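Local coordinates for maternal effect protein oskar (Drosophila melanogaster, PDB 5A4A) that probably binds RNA through an SGNH hydrolase-like OSK domain and, as a maternal-effect factor of the fly egg, induces the germline, at residues 61-66 against 101-106; 119-124 against 155-160; 171-176 against 186-191. One frame throughout, in Å; residues are numbered along the deposited sequence.

How the contacts relate
The three contacts follow one another along the chain of an SGNH hydrolase-like α/β domain. Contact 1 packs helix 63-71 on helix 96-112, and the next strand, 116-120, leads straight into contact 2; the centres of the two lie about 17 Å apart and they meet where F103 CZ touches L119 CD1 at 3.9 Å. Contact 2 in turn abuts contact 3, centre to centre about 16 Å, through A123 CB packed 3.6 Å from W190 CZ2. Contacts 1 and 3 do not touch, with nearest atoms about 6 Å apart, yet both bind sulfate. These ions, probably from the crystallisation liquor, may mark places able to receive RNA phosphates.

Contact 1: residues 61-66 against 101-106; sequences LTINGA and HDFRLL. With SO4 (sulfate ion), chain G.
The first turn of helix 63-71 lies against helix 96-112, with the backbones nearest at I63 and F103, whose CA atoms are 6.2 Å apart. I63 fills the joint. Its CG2, anti to the backbone N (chi1 -67° for the CG1 branch), rests on the backbone between D102 and F103, 3.5 Å from D102 C, and also meets L106 CB. The other branch ends in CD1 against F103 CB, near the plane of the phenyl ring at its edge, and the two side chains cross at about a right angle. One turn along, A66 CB meets L106 CD1 at 4.3 Å. The helix start is capped by T62, whose OG1 accepts from G65 N.

On the partly exposed side the N64 amide crosses the D102 carboxylate with the planes 42° apart, and N64 OD1 stands 3.1 Å from D102 CG. Two waters join these residues: one accepts from N64 N and donates to D102 OD2, each at 2.9 Å, the other accepts from N64 ND2 and donates to D102 OD1 and to a sulfate oxygen. R67 donates to N64 OD1 and also to the sulfate, while H101 NE2 reaches O4 of the same ion by a weak bond. Were N64 an alanine, R67 NH1 would probably lose this acceptor and the sulfate-linked water one of its partners. The N64 and D102 oxygens, acceptors not bonded to each other, are probably eased by the waters and R67, and the helix pair joins an apolar interior to a hydrated, anion-binding edge.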
loop_
_atom_site.group_PDB
_atom_site.type_symbol
_atom_site.label_atom_id
_atom_site.label_comp_id
_atom_site.label_asym_id
_atom_site.label_seq_id
_atom_site.Cartn_x
_atom_site.Cartn_y
_atom_site.Cartn_z
ATOM N N LEU A 61 -7.302 -3.524 0.476
ATOM C CA LEU A 61 -7.525 -2.093 0.245
ATOM C C LEU A 61 -7.169 -1.699 -1.189
ATOM O O LEU A 61 -6.014 -1.775 -1.598
ATOM C CB LEU A 61 -6.715 -1.234 1.226
ATOM C CG LEU A 61 -7.159 0.227 1.386
ATOM C CD1 LEU A 61 -8.500 0.321 2.140
ATOM C CD2 LEU A 61 -6.085 1.059 2.073
ATOM N N THR A 62 -8.169 -1.276 -1.952
ATOM C CA THR A 62 -7.920 -0.759 -3.285
ATOM C C THR A 62 -7.697 0.748 -3.191
ATOM O O THR A 62 -7.814 1.344 -2.112
ATOM C CB THR A 62 -9.122 -0.997 -4.202
ATOM O OG1 THR A 62 -10.266 -0.370 -3.615
ATOM C CG2 THR A 62 -9.398 -2.508 -4.366
ATOM N N ILE A 63 -7.413 1.366 -4.330
ATOM C CA ILE A 63 -7.277 2.813 -4.381
ATOM C C ILE A 63 -8.588 3.465 -3.931
ATOM O O ILE A 63 -8.574 4.368 -3.099
ATOM C CB ILE A 63 -6.880 3.293 -5.785
ATOM C CG1 ILE A 63 -5.463 2.825 -6.123
ATOM C CG2 ILE A 63 -6.937 4.810 -5.873
ATOM C CD1 ILE A 63 -5.164 2.822 -7.621
ATOM N N ASN A 64 -9.715 2.989 -4.457
ATOM C CA ASN A 64 -11.023 3.472 -4.001
ATOM C C ASN A 64 -11.283 3.169 -2.528
ATOM O O ASN A 64 -11.862 3.987 -1.809
ATOM C CB ASN A 64 -12.151 2.927 -4.882
ATOM C CG ASN A 64 -12.272 3.682 -6.187
ATOM O OD1 ASN A 64 -11.552 4.653 -6.415
ATOM N ND2 ASN A 64 -13.180 3.239 -7.056
ATOM N N GLY A 65 -10.840 1.999 -2.072
ATOM C CA GLY A 65 -10.914 1.674 -0.658
ATOM C C GLY A 65 -10.161 2.687 0.190
ATOM O O GLY A 65 -10.621 3.067 1.270
ATOM N N ALA A 66 -9.000 3.120 -0.302
ATOM C CA ALA A 66 -8.177 4.089 0.413
ATOM C C ALA A 66 -8.881 5.444 0.447
ATOM O O ALA A 66 -8.886 6.130 1.471
ATOM C CB ALA A 66 -6.791 4.206 -0.232
ATOM N N HIS A 101 -7.284 6.762 -13.104
ATOM C CA HIS A 101 -8.360 7.690 -12.745
ATOM C C HIS A 101 -8.584 7.745 -11.227
ATOM O O HIS A 101 -8.677 8.825 -10.636
ATOM C CB HIS A 101 -9.649 7.282 -13.458
ATOM C CG HIS A 101 -10.860 8.028 -12.996
ATOM N ND1 HIS A 101 -11.128 9.325 -13.382
ATOM C CD2 HIS A 101 -11.872 7.666 -12.175
ATOM C CE1 HIS A 101 -12.255 9.725 -12.823
ATOM N NE2 HIS A 101 -12.728 8.735 -12.087
ATOM N N ASP A 102 -8.681 6.576 -10.600
ATOM C CA ASP A 102 -8.894 6.494 -9.155
ATOM C C ASP A 102 -7.717 7.077 -8.377
ATOM O O ASP A 102 -7.902 7.793 -7.391
ATOM C CB ASP A 102 -9.118 5.036 -8.723
ATOM C CG ASP A 102 -10.415 4.455 -9.254
ATOM O OD1 ASP A 102 -11.255 5.222 -9.772
ATOM O OD2 ASP A 102 -10.603 3.221 -9.145
ATOM N N PHE A 103 -6.502 6.774 -8.825
ATOM C CA PHE A 103 -5.309 7.269 -8.154
ATOM C C PHE A 103 -5.232 8.805 -8.230
ATOM O O PHE A 103 -4.896 9.470 -7.250
ATOM C CB PHE A 103 -4.048 6.617 -8.733
ATOM C CG PHE A 103 -2.800 6.939 -7.958
ATOM C CD1 PHE A 103 -2.496 6.240 -6.806
ATOM C CD2 PHE A 103 -1.947 7.954 -8.375
ATOM C CE1 PHE A 103 -1.361 6.529 -6.079
ATOM C CE2 PHE A 103 -0.804 8.254 -7.650
ATOM C CZ PHE A 103 -0.512 7.545 -6.501
ATOM N N ARG A 104 -5.571 9.370 -9.385
ATOM C CA ARG A 104 -5.578 10.824 -9.537
ATOM C C ARG A 104 -6.565 11.447 -8.543
ATOM O O ARG A 104 -6.274 12.465 -7.915
ATOM C CB ARG A 104 -5.912 11.198 -10.985
ATOM C CG ARG A 104 -6.112 12.667 -11.248
ATOM C CD ARG A 104 -6.435 12.896 -12.723
ATOM N NE ARG A 104 -5.240 12.869 -13.565
ATOM C CZ ARG A 104 -4.883 11.862 -14.359
ATOM N NH1 ARG A 104 -5.625 10.762 -14.436
ATOM N NH2 ARG A 104 -3.775 11.960 -15.082
ATOM N N LEU A 105 -7.712 10.798 -8.359
ATOM C CA LEU A 105 -8.701 11.272 -7.394
ATOM C C LEU A 105 -8.272 11.085 -5.933
ATOM O O LEU A 105 -8.632 11.898 -5.082
ATOM C CB LEU A 105 -10.064 10.619 -7.644
ATOM C CG LEU A 105 -10.737 11.034 -8.954
ATOM C CD1 LEU A 105 -12.032 10.259 -9.147
ATOM C CD2 LEU A 105 -10.984 12.538 -8.994
ATOM N N LEU A 106 -7.523 10.018 -5.639
ATOM C CA LEU A 106 -6.963 9.834 -4.295
ATOM C C LEU A 106 -6.011 10.983 -3.954
ATOM O O LEU A 106 -6.082 11.579 -2.874
ATOM C CB LEU A 106 -6.236 8.482 -4.169
ATOM C CG LEU A 106 -5.458 8.244 -2.863
ATOM C CD1 LEU A 106 -6.377 8.258 -1.630
ATOM C CD2 LEU A 106 -4.652 6.932 -2.903
HETATM S S SO4 G . -15.493 8.345 -8.831
HETATM O O1 SO4 G . -16.719 7.643 -8.448
HETATM O O2 SO4 G . -15.289 9.466 -7.914
HETATM O O3 SO4 G . -14.368 7.412 -8.757
HETATM O O4 SO4 G . -15.597 8.850 -10.198
HETATM O O HOH W 1 -9.893 1.457 -6.931
HETATM O O HOH W 2 -13.953 4.737 -9.750
#

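Contact 2: residues 119-124 against 155-160; sequences LTNLAP and IDIHSC
L119 and T120 pair with I155 where two parallel strands of the central sheet end: I155 N donates to L119 O, and N121 N donates to I155 O at 3.0 Å. Over 119-124 and 155-158 the two chains run almost the same way, 8° apart end to end, and beyond the bridge the N121 side chain takes over the pairing. With chi1 at 64°, CG sits between the backbone N and the carbonyl carbon, which swings the amide across to the other chain. There OD1 receives two backbone donors from opposite faces of its plane, I157 N at 2.9 Å and H158 N at 3.1 Å, while ND2 gives a straight bond (165°) to D156 OD1, which lies close to the amide plane; ND2 meets that oxygen from above the carboxylate plane. Three bonds therefore fix the rotation of the amide, and a buried oxygen is doubly satisfied.

Packing is tight beside it. I157 CG1 lies only 3.2 Å from N121 O, and its CD1 extends to A123 CB. T120 CG2 faces I155 CB and I157 CG2.

The opposite character appears at D156 and S159, both exposed. D156 points away overall from 119-124, though its CB touches the N121 amide, and its carboxylate is engaged: OD1 also accepts from S159 N, an Asx motif, and OD2 uses its syn lone pair for S159 OG at 2.6 Å. H158, partly exposed, brings its ring edge to L122 O, 3.1 Å from CD2, with P124 CD set obliquely to the ring.

Helix 132-148 covers L119 and L122, with N142 accepting from L122 N; strand 80-84 flanks T120, whose OG1 bonds V83 O, and helix 192-204 packs on I155 and I157.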
loop_
_atom_site.group_PDB
_atom_site.type_symbol
_atom_site.label_atom_id
_atom_site.label_comp_id
_atom_site.label_asym_id
_atom_site.label_seq_id
_atom_site.Cartn_x
_atom_site.Cartn_y
_atom_site.Cartn_z
ATOM N N LEU A 119 4.652 8.828 -1.676
ATOM C CA LEU A 119 4.296 7.653 -2.468
ATOM C C LEU A 119 5.423 6.626 -2.517
ATOM O O LEU A 119 6.592 6.983 -2.595
ATOM C CB LEU A 119 3.899 8.037 -3.905
ATOM C CG LEU A 119 2.652 8.912 -4.086
ATOM C CD1 LEU A 119 1.519 8.385 -3.241
ATOM C CD2 LEU A 119 2.933 10.370 -3.759
ATOM N N THR A 120 5.062 5.349 -2.438
ATOM C CA THR A 120 5.970 4.292 -2.886
ATOM C C THR A 120 5.315 3.706 -4.135
ATOM O O THR A 120 4.084 3.666 -4.233
ATOM C CB THR A 120 6.163 3.181 -1.836
ATOM O OG1 THR A 120 4.888 2.647 -1.481
ATOM C CG2 THR A 120 6.848 3.716 -0.555
ATOM N N ASN A 121 6.114 3.250 -5.089
ATOM C CA ASN A 121 5.533 2.545 -6.220
ATOM C C ASN A 121 5.273 1.070 -5.850
ATOM O O ASN A 121 5.465 0.671 -4.698
ATOM C CB ASN A 121 6.355 2.716 -7.512
ATOM C CG ASN A 121 7.756 2.121 -7.423
ATOM O OD1 ASN A 121 8.111 1.456 -6.454
ATOM N ND2 ASN A 121 8.558 2.362 -8.454
ATOM N N LEU A 122 4.831 0.270 -6.806
ATOM C CA LEU A 122 4.440 -1.104 -6.470
ATOM C C LEU A 122 5.589 -2.083 -6.645
ATOM O O LEU A 122 6.251 -2.095 -7.676
ATOM C CB LEU A 122 3.266 -1.563 -7.325
ATOM C CG LEU A 122 2.016 -0.689 -7.275
ATOM C CD1 LEU A 122 0.859 -1.386 -7.990
ATOM C CD2 LEU A 122 1.660 -0.394 -5.818
ATOM N N ALA A 123 5.810 -2.911 -5.632
ATOM C CA ALA A 123 6.713 -4.050 -5.761
ATOM C C ALA A 123 6.173 -5.018 -6.812
ATOM O O ALA A 123 4.965 -5.085 -7.043
ATOM C CB ALA A 123 6.864 -4.766 -4.405
ATOM N N PRO A 124 7.070 -5.770 -7.464
ATOM C CA PRO A 124 6.603 -6.821 -8.371
ATOM C C PRO A 124 5.737 -7.814 -7.590
ATOM O O PRO A 124 5.996 -8.045 -6.409
ATOM C CB PRO A 124 7.902 -7.498 -8.822
ATOM C CG PRO A 124 8.910 -7.147 -7.749
ATOM C CD PRO A 124 8.535 -5.770 -7.311
ATOM N N ILE A 155 8.965 7.176 -4.009
ATOM C CA ILE A 155 10.005 6.224 -3.657
ATOM C C ILE A 155 9.883 4.957 -4.490
ATOM O O ILE A 155 8.853 4.279 -4.463
ATOM C CB ILE A 155 9.906 5.876 -2.160
ATOM C CG1 ILE A 155 10.026 7.164 -1.339
ATOM C CG2 ILE A 155 10.958 4.839 -1.760
ATOM C CD1 ILE A 155 9.753 6.981 0.146
ATOM N N ASP A 156 10.945 4.631 -5.219
ATOM C CA ASP A 156 10.957 3.435 -6.052
ATOM C C ASP A 156 11.383 2.218 -5.222
ATOM O O ASP A 156 12.578 1.991 -4.997
ATOM C CB ASP A 156 11.873 3.668 -7.267
ATOM C CG ASP A 156 12.198 2.388 -8.039
ATOM O OD1 ASP A 156 11.447 1.390 -7.961
ATOM O OD2 ASP A 156 13.227 2.390 -8.740
ATOM N N ILE A 157 10.405 1.441 -4.758
ATOM C CA ILE A 157 10.709 0.177 -4.081
ATOM C C ILE A 157 10.751 -1.009 -5.043
ATOM O O ILE A 157 11.255 -2.083 -4.694
ATOM C CB ILE A 157 9.714 -0.154 -2.923
ATOM C CG1 ILE A 157 8.284 -0.325 -3.447
ATOM C CG2 ILE A 157 9.776 0.917 -1.831
ATOM C CD1 ILE A 157 7.334 -1.025 -2.436
ATOM N N HIS A 158 10.182 -0.824 -6.232
ATOM C CA HIS A 158 10.143 -1.878 -7.245
ATOM C C HIS A 158 11.548 -2.382 -7.595
ATOM O O HIS A 158 11.789 -3.582 -7.653
ATOM C CB HIS A 158 9.432 -1.378 -8.511
ATOM C CG HIS A 158 9.205 -2.444 -9.536
ATOM N ND1 HIS A 158 10.102 -2.704 -10.555
ATOM C CD2 HIS A 158 8.181 -3.316 -9.709
ATOM C CE1 HIS A 158 9.645 -3.692 -11.299
ATOM N NE2 HIS A 158 8.480 -4.083 -10.811
ATOM N N SER A 159 12.482 -1.455 -7.803
ATOM C CA SER A 159 13.827 -1.809 -8.264
ATOM C C SER A 159 14.608 -2.736 -7.333
ATOM O O SER A 159 15.382 -3.578 -7.797
ATOM C CB SER A 159 14.644 -0.542 -8.557
ATOM O OG SER A 159 14.095 0.154 -9.663
ATOM N N CYS A 160 14.398 -2.606 -6.028
ATOM C CA CYS A 160 15.160 -3.413 -5.080
ATOM C C CYS A 160 14.747 -4.885 -5.085
ATOM O O CYS A 160 15.443 -5.722 -4.523
ATOM C CB CYS A 160 15.095 -2.831 -3.661
ATOM S SG CYS A 160 13.586 -3.182 -2.702
#

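Contact 3: residues 171-176 against 186-191; sequences DCFQAS and PYLFWN. With SO4 (sulfate ion), chain C; SO4 (sulfate ion), chain B.
F173 and W190 are paired by a single backbone bridge, CA to CA 4.4 Å, secured by N191 N donating to C172 O and Q174 N to F189 O. Their side chains run side by side, and the F173 ring takes the edge of the W190 five-membered ring on its face, an offset T-shaped pair with planes at 88° and centroids 5.3 Å apart. F173 CE2 approaches W190 CD1 to 3.6 Å, and L188 CD2 lies against F173 CB. L188 CD1 reaches on to Q174 O.

N191 is the N-cap of helix 192-204, the last helix of this SGNH hydrolase-like fold: its OD1 accepts from G194 N. The amide is folded back over its own backbone (chi1 69°), and ND2 donates to D171 O at 3.0 Å from above that carbonyl's plane, tying the helix start to the 171-176 loop.

Q174, extended beyond CG, runs beside F189. Its NE2 gives a straight bond (178°) to O4 of the sulfate also bound by K192 N and R195, and its OE1 accepts from a water that donates to S176 O and accepts from F189 N. A second sulfate is held by A175 N, 2.9 Å from its O3, by S176 N and by R178.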
loop_
_atom_site.group_PDB
_atom_site.type_symbol
_atom_site.label_atom_id
_atom_site.label_comp_id
_atom_site.label_asym_id
_atom_site.label_seq_id
_atom_site.Cartn_x
_atom_site.Cartn_y
_atom_site.Cartn_z
ATOM N N ASP A 171 14.736 -14.713 -4.246
ATOM C CA ASP A 171 15.375 -14.849 -2.941
ATOM C C ASP A 171 14.889 -13.786 -1.942
ATOM O O ASP A 171 15.276 -13.796 -0.772
ATOM C CB ASP A 171 16.906 -14.868 -3.064
ATOM C CG ASP A 171 17.491 -13.508 -3.382
ATOM O OD1 ASP A 171 16.772 -12.650 -3.938
ATOM O OD2 ASP A 171 18.684 -13.300 -3.073
ATOM N N CYS A 172 14.028 -12.885 -2.407
ATOM C CA CYS A 172 13.413 -11.873 -1.542
ATOM C C CYS A 172 11.948 -12.186 -1.243
ATOM O O CYS A 172 11.251 -11.377 -0.620
ATOM C CB CYS A 172 13.498 -10.502 -2.201
ATOM S SG CYS A 172 15.176 -9.848 -2.318
ATOM N N PHE A 173 11.477 -13.341 -1.704
ATOM C CA PHE A 173 10.086 -13.726 -1.505
ATOM C C PHE A 173 10.010 -15.058 -0.796
ATOM O O PHE A 173 10.950 -15.855 -0.845
ATOM C CB PHE A 173 9.342 -13.809 -2.842
ATOM C CG PHE A 173 9.073 -12.474 -3.463
ATOM C CD1 PHE A 173 10.090 -11.769 -4.096
ATOM C CD2 PHE A 173 7.804 -11.920 -3.403
ATOM C CE1 PHE A 173 9.845 -10.524 -4.654
ATOM C CE2 PHE A 173 7.542 -10.694 -3.955
ATOM C CZ PHE A 173 8.567 -9.984 -4.593
ATOM N N GLN A 174 8.879 -15.287 -0.144
ATOM C CA GLN A 174 8.581 -16.571 0.485
ATOM C C GLN A 174 8.381 -17.646 -0.581
ATOM O O GLN A 174 8.229 -17.331 -1.760
ATOM C CB GLN A 174 7.354 -16.420 1.386
ATOM C CG GLN A 174 7.654 -15.560 2.620
ATOM C CD GLN A 174 6.468 -15.375 3.543
ATOM O OE1 GLN A 174 5.318 -15.603 3.159
ATOM N NE2 GLN A 174 6.743 -14.940 4.767
ATOM N N ALA A 175 8.384 -18.910 -0.165
ATOM C CA ALA A 175 8.334 -20.037 -1.099
ATOM C C ALA A 175 6.944 -20.287 -1.677
ATOM O O ALA A 175 6.813 -20.674 -2.841
ATOM C CB ALA A 175 8.859 -21.307 -0.430
ATOM N N SER A 176 5.914 -20.051 -0.866
ATOM C CA SER A 176 4.545 -20.381 -1.245
ATOM C C SER A 176 3.591 -19.224 -1.004
ATOM O O SER A 176 3.781 -18.445 -0.078
ATOM C CB SER A 176 4.047 -21.596 -0.449
ATOM O OG SER A 176 4.939 -22.692 -0.550
ATOM N N PRO A 186 -4.226 -15.021 -4.515
ATOM C CA PRO A 186 -3.134 -15.461 -3.641
ATOM C C PRO A 186 -2.000 -14.446 -3.621
ATOM O O PRO A 186 -1.694 -13.818 -4.645
ATOM C CB PRO A 186 -2.665 -16.759 -4.289
ATOM C CG PRO A 186 -3.018 -16.588 -5.753
ATOM C CD PRO A 186 -4.291 -15.792 -5.769
ATOM N N TYR A 187 -1.379 -14.299 -2.456
ATOM C CA TYR A 187 -0.318 -13.313 -2.260
ATOM C C TYR A 187 0.990 -14.038 -2.007
ATOM O O TYR A 187 1.021 -14.994 -1.239
ATOM C CB TYR A 187 -0.640 -12.452 -1.033
ATOM C CG TYR A 187 -1.599 -11.325 -1.307
ATOM C CD1 TYR A 187 -2.889 -11.568 -1.758
ATOM C CD2 TYR A 187 -1.199 -10.004 -1.136
ATOM C CE1 TYR A 187 -3.761 -10.524 -2.020
ATOM C CE2 TYR A 187 -2.064 -8.954 -1.394
ATOM C CZ TYR A 187 -3.334 -9.215 -1.838
ATOM O OH TYR A 187 -4.185 -8.159 -2.086
ATOM N N LEU A 188 2.064 -13.593 -2.661
ATOM C CA LEU A 188 3.401 -14.096 -2.352
ATOM C C LEU A 188 4.133 -13.001 -1.579
ATOM O O LEU A 188 4.508 -11.962 -2.147
ATOM C CB LEU A 188 4.182 -14.444 -3.631
ATOM C CG LEU A 188 5.455 -15.272 -3.382
ATOM C CD1 LEU A 188 5.062 -16.655 -2.842
ATOM C CD2 LEU A 188 6.312 -15.399 -4.629
ATOM N N PHE A 189 4.325 -13.214 -0.283
ATOM C CA PHE A 189 4.856 -12.156 0.573
ATOM C C PHE A 189 6.365 -12.020 0.533
ATOM O O PHE A 189 7.077 -12.959 0.179
ATOM C CB PHE A 189 4.366 -12.342 2.004
ATOM C CG PHE A 189 2.923 -12.005 2.171
ATOM C CD1 PHE A 189 2.532 -10.682 2.333
ATOM C CD2 PHE A 189 1.950 -12.999 2.114
ATOM C CE1 PHE A 189 1.192 -10.349 2.464
ATOM C CE2 PHE A 189 0.613 -12.680 2.251
ATOM C CZ PHE A 189 0.232 -11.354 2.423
ATOM N N TRP A 190 6.843 -10.818 0.854
ATOM C CA TRP A 190 8.265 -10.579 0.933
ATOM C C TRP A 190 8.810 -11.334 2.144
ATOM O O TRP A 190 8.208 -11.327 3.219
ATOM C CB TRP A 190 8.553 -9.077 1.071
ATOM C CG TRP A 190 7.767 -8.195 0.121
ATOM C CD1 TRP A 190 7.342 -8.504 -1.150
ATOM C CD2 TRP A 190 7.333 -6.844 0.369
ATOM N NE1 TRP A 190 6.660 -7.427 -1.693
ATOM C CE2 TRP A 190 6.637 -6.409 -0.779
ATOM C CE3 TRP A 190 7.455 -5.976 1.458
ATOM C CZ2 TRP A 190 6.073 -5.125 -0.869
ATOM C CZ3 TRP A 190 6.890 -4.710 1.371
ATOM C CH2 TRP A 190 6.207 -4.297 0.213
ATOM N N ASN A 191 9.952 -11.991 1.967
ATOM C CA ASN A 191 10.552 -12.720 3.085
ATOM C C ASN A 191 11.390 -11.768 3.936
ATOM O O ASN A 191 11.316 -10.556 3.747
ATOM C CB ASN A 191 11.332 -13.961 2.620
ATOM C CG ASN A 191 12.596 -13.625 1.845
ATOM O OD1 ASN A 191 12.999 -12.473 1.734
ATOM N ND2 ASN A 191 13.233 -14.651 1.308
HETATM S S SO4 C . 7.413 -19.948 3.185
HETATM O O1 SO4 C . 7.634 -21.303 3.672
HETATM O O2 SO4 C . 6.975 -19.090 4.293
HETATM O O3 SO4 C . 8.682 -19.440 2.652
HETATM O O4 SO4 C . 6.370 -19.959 2.159
HETATM S S SO4 B . 10.353 -15.119 6.431
HETATM O O1 SO4 B . 10.033 -16.539 6.517
HETATM O O2 SO4 B . 10.201 -14.487 7.734
HETATM O O3 SO4 B . 11.740 -14.953 5.998
HETATM O O4 SO4 B . 9.429 -14.505 5.487
HETATM O O HOH W 3 3.858 -15.827 0.843
#